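PDB 1YHT: DspB from Aggregatibacter actinomycetemcomitans, which probably hydrolyses N-acetylglucosamine-containing polysaccharide of the biofilm matrix, as a family 20 glycoside hydrolase that releases cells from biofilms. Local coordinates for residues Arg95-Ile100 with Ile168-Asp173. Numbering follows the deposited sequence.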
loop_
_atom_site.group_PDB
_atom_site.type_symbol
_atom_site.label_atom_id
_atom_site.label_comp_id
_atom_site.label_asym_id
_atom_site.label_seq_id
_atom_site.Cartn_x
_atom_site.Cartn_y
_atom_site.Cartn_z
ATOM N N ARG A 95 7.975 19.594 5.532
ATOM C CA ARG A 95 8.806 19.657 6.751
ATOM C C ARG A 95 8.557 18.493 7.694
ATOM O O ARG A 95 9.492 17.853 8.194
ATOM C CB ARG A 95 8.594 21.003 7.454
ATOM C CG ARG A 95 9.221 21.118 8.871
ATOM C CD ARG A 95 9.373 22.597 9.316
ATOM N NE ARG A 95 10.776 22.837 9.762
ATOM C CZ ARG A 95 11.786 23.272 8.998
ATOM N NH1 ARG A 95 11.598 23.596 7.710
ATOM N NH2 ARG A 95 13.008 23.418 9.541
ATOM N N GLN A 96 7.287 18.182 7.901
ATOM C CA GLN A 96 6.901 16.996 8.644
ATOM C C GLN A 96 7.440 15.709 8.038
ATOM O O GLN A 96 7.983 14.864 8.746
ATOM C CB GLN A 96 5.389 16.903 8.791
ATOM C CG GLN A 96 4.875 17.941 9.756
ATOM C CD GLN A 96 3.362 18.107 9.746
ATOM O OE1 GLN A 96 2.683 17.711 8.810
ATOM N NE2 GLN A 96 2.835 18.703 10.814
ATOM N N LEU A 97 7.327 15.571 6.720
ATOM C CA LEU A 97 7.861 14.388 6.052
ATOM C C LEU A 97 9.385 14.301 6.156
ATOM O O LEU A 97 9.937 13.216 6.261
ATOM C CB LEU A 97 7.439 14.401 4.609
ATOM C CG LEU A 97 5.952 14.169 4.335
ATOM C CD1 LEU A 97 5.517 14.781 3.018
ATOM C CD2 LEU A 97 5.635 12.684 4.419
ATOM N N ASP A 98 10.063 15.447 6.092
ATOM C CA ASP A 98 11.525 15.474 6.239
ATOM C C ASP A 98 11.972 15.053 7.654
ATOM O O ASP A 98 12.942 14.348 7.809
ATOM C CB ASP A 98 12.082 16.858 5.943
ATOM C CG ASP A 98 12.094 17.190 4.459
ATOM O OD1 ASP A 98 11.964 16.274 3.600
ATOM O OD2 ASP A 98 12.259 18.403 4.172
ATOM N N ASP A 99 11.198 15.438 8.658
ATOM C CA ASP A 99 11.370 14.989 10.029
ATOM C C ASP A 99 11.174 13.421 10.154
ATOM O O ASP A 99 12.008 12.716 10.741
ATOM C CB ASP A 99 10.379 15.744 10.934
ATOM C CG ASP A 99 10.492 15.342 12.427
ATOM O OD1 ASP A 99 11.600 15.071 12.895
ATOM O OD2 ASP A 99 9.454 15.291 13.115
ATOM N N ILE A 100 10.130 12.890 9.521
ATOM C CA ILE A 100 9.875 11.437 9.538
ATOM C C ILE A 100 10.999 10.680 8.805
ATOM O O ILE A 100 11.422 9.642 9.275
ATOM C CB ILE A 100 8.492 11.124 8.920
ATOM C CG1 ILE A 100 7.390 11.679 9.843
ATOM C CG2 ILE A 100 8.277 9.614 8.692
ATOM C CD1 ILE A 100 6.038 11.853 9.183
ATOM N N ILE A 168 8.761 10.645 -5.513
ATOM C CA ILE A 168 10.162 10.225 -5.439
ATOM C C ILE A 168 11.056 11.312 -4.858
ATOM O O ILE A 168 11.859 11.054 -3.947
ATOM C CB ILE A 168 10.648 9.775 -6.848
ATOM C CG1 ILE A 168 9.942 8.502 -7.212
ATOM C CG2 ILE A 168 12.177 9.552 -6.885
ATOM C CD1 ILE A 168 10.118 8.060 -8.621
ATOM N N ASP A 169 10.895 12.543 -5.327
ATOM C CA ASP A 169 11.645 13.683 -4.787
ATOM C C ASP A 169 11.394 13.936 -3.287
ATOM O O ASP A 169 12.322 14.230 -2.522
ATOM C CB ASP A 169 11.306 14.965 -5.528
ATOM C CG ASP A 169 11.907 15.016 -6.926
ATOM O OD1 ASP A 169 12.774 14.193 -7.247
ATOM O OD2 ASP A 169 11.524 15.903 -7.679
ATOM N N ILE A 170 10.148 13.809 -2.875
ATOM C CA ILE A 170 9.756 13.956 -1.465
ATOM C C ILE A 170 10.430 12.919 -0.536
ATOM O O ILE A 170 10.998 13.285 0.473
ATOM C CB ILE A 170 8.233 13.873 -1.313
ATOM C CG1 ILE A 170 7.538 15.095 -1.930
ATOM C CG2 ILE A 170 7.797 13.794 0.156
ATOM C CD1 ILE A 170 5.969 14.888 -2.092
ATOM N N PHE A 171 10.379 11.638 -0.897
ATOM C CA PHE A 171 10.954 10.575 -0.057
ATOM C C PHE A 171 12.477 10.478 -0.211
ATOM O O PHE A 171 13.182 10.048 0.713
ATOM C CB PHE A 171 10.242 9.234 -0.307
ATOM C CG PHE A 171 8.849 9.221 0.249
ATOM C CD1 PHE A 171 8.606 8.730 1.541
ATOM C CD2 PHE A 171 7.813 9.820 -0.434
ATOM C CE1 PHE A 171 7.334 8.783 2.102
ATOM C CE2 PHE A 171 6.518 9.900 0.129
ATOM C CZ PHE A 171 6.273 9.384 1.363
ATOM N N GLY A 172 12.976 10.889 -1.372
ATOM C CA GLY A 172 14.416 10.877 -1.655
ATOM C C GLY A 172 15.110 9.562 -1.257
ATOM O O GLY A 172 14.556 8.491 -1.459
ATOM N N ASP A 173 16.304 9.647 -0.653
ATOM C CA ASP A 173 17.107 8.422 -0.392
ATOM C C ASP A 173 16.628 7.528 0.765
ATOM O O ASP A 173 17.290 6.547 1.099
ATOM C CB ASP A 173 18.627 8.756 -0.247
ATOM C CG ASP A 173 18.965 9.509 1.018
ATOM O OD1 ASP A 173 18.107 9.753 1.896
ATOM O OD2 ASP A 173 20.144 9.863 1.150
#
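L97 and I170 meet methyl to methyl, CD1 of L97 lying 3.8 Å from CG2 of I170, and this van der Waals touch is the tight part of the contact between helices 94-106 and 154-171. The I170 branch that reaches across is CG2, set opposite the backbone N, while the longer CG1 arm (chi1 -69°) runs off to another side, and a glycerol lies against this side chain. Both residues are buried; L97 also packs on I62 and L92. F171 starts out away from helix 94-106, but its ring atom CZ lies 4.5 Å from CD2 of L97, while the ring rests on L111 and P113 of strand 110-117. L97 and I170 bring the two backbones nearest each other, 7.8 Å between their CA atoms. On the exposed side the fit is looser: D98 OD1 stands 4.4 Å from I170 O, and the link is made by K101, whose NZ forms a salt bridge with D98 OD1 and a hydrogen bond with I170 O. Sparse apolar packing thus joins two neighbouring outer helices, which precede the adjacent parallel strands 110-117 and 177-181, as in the TIM barrel of family 20 glycoside hydrolases.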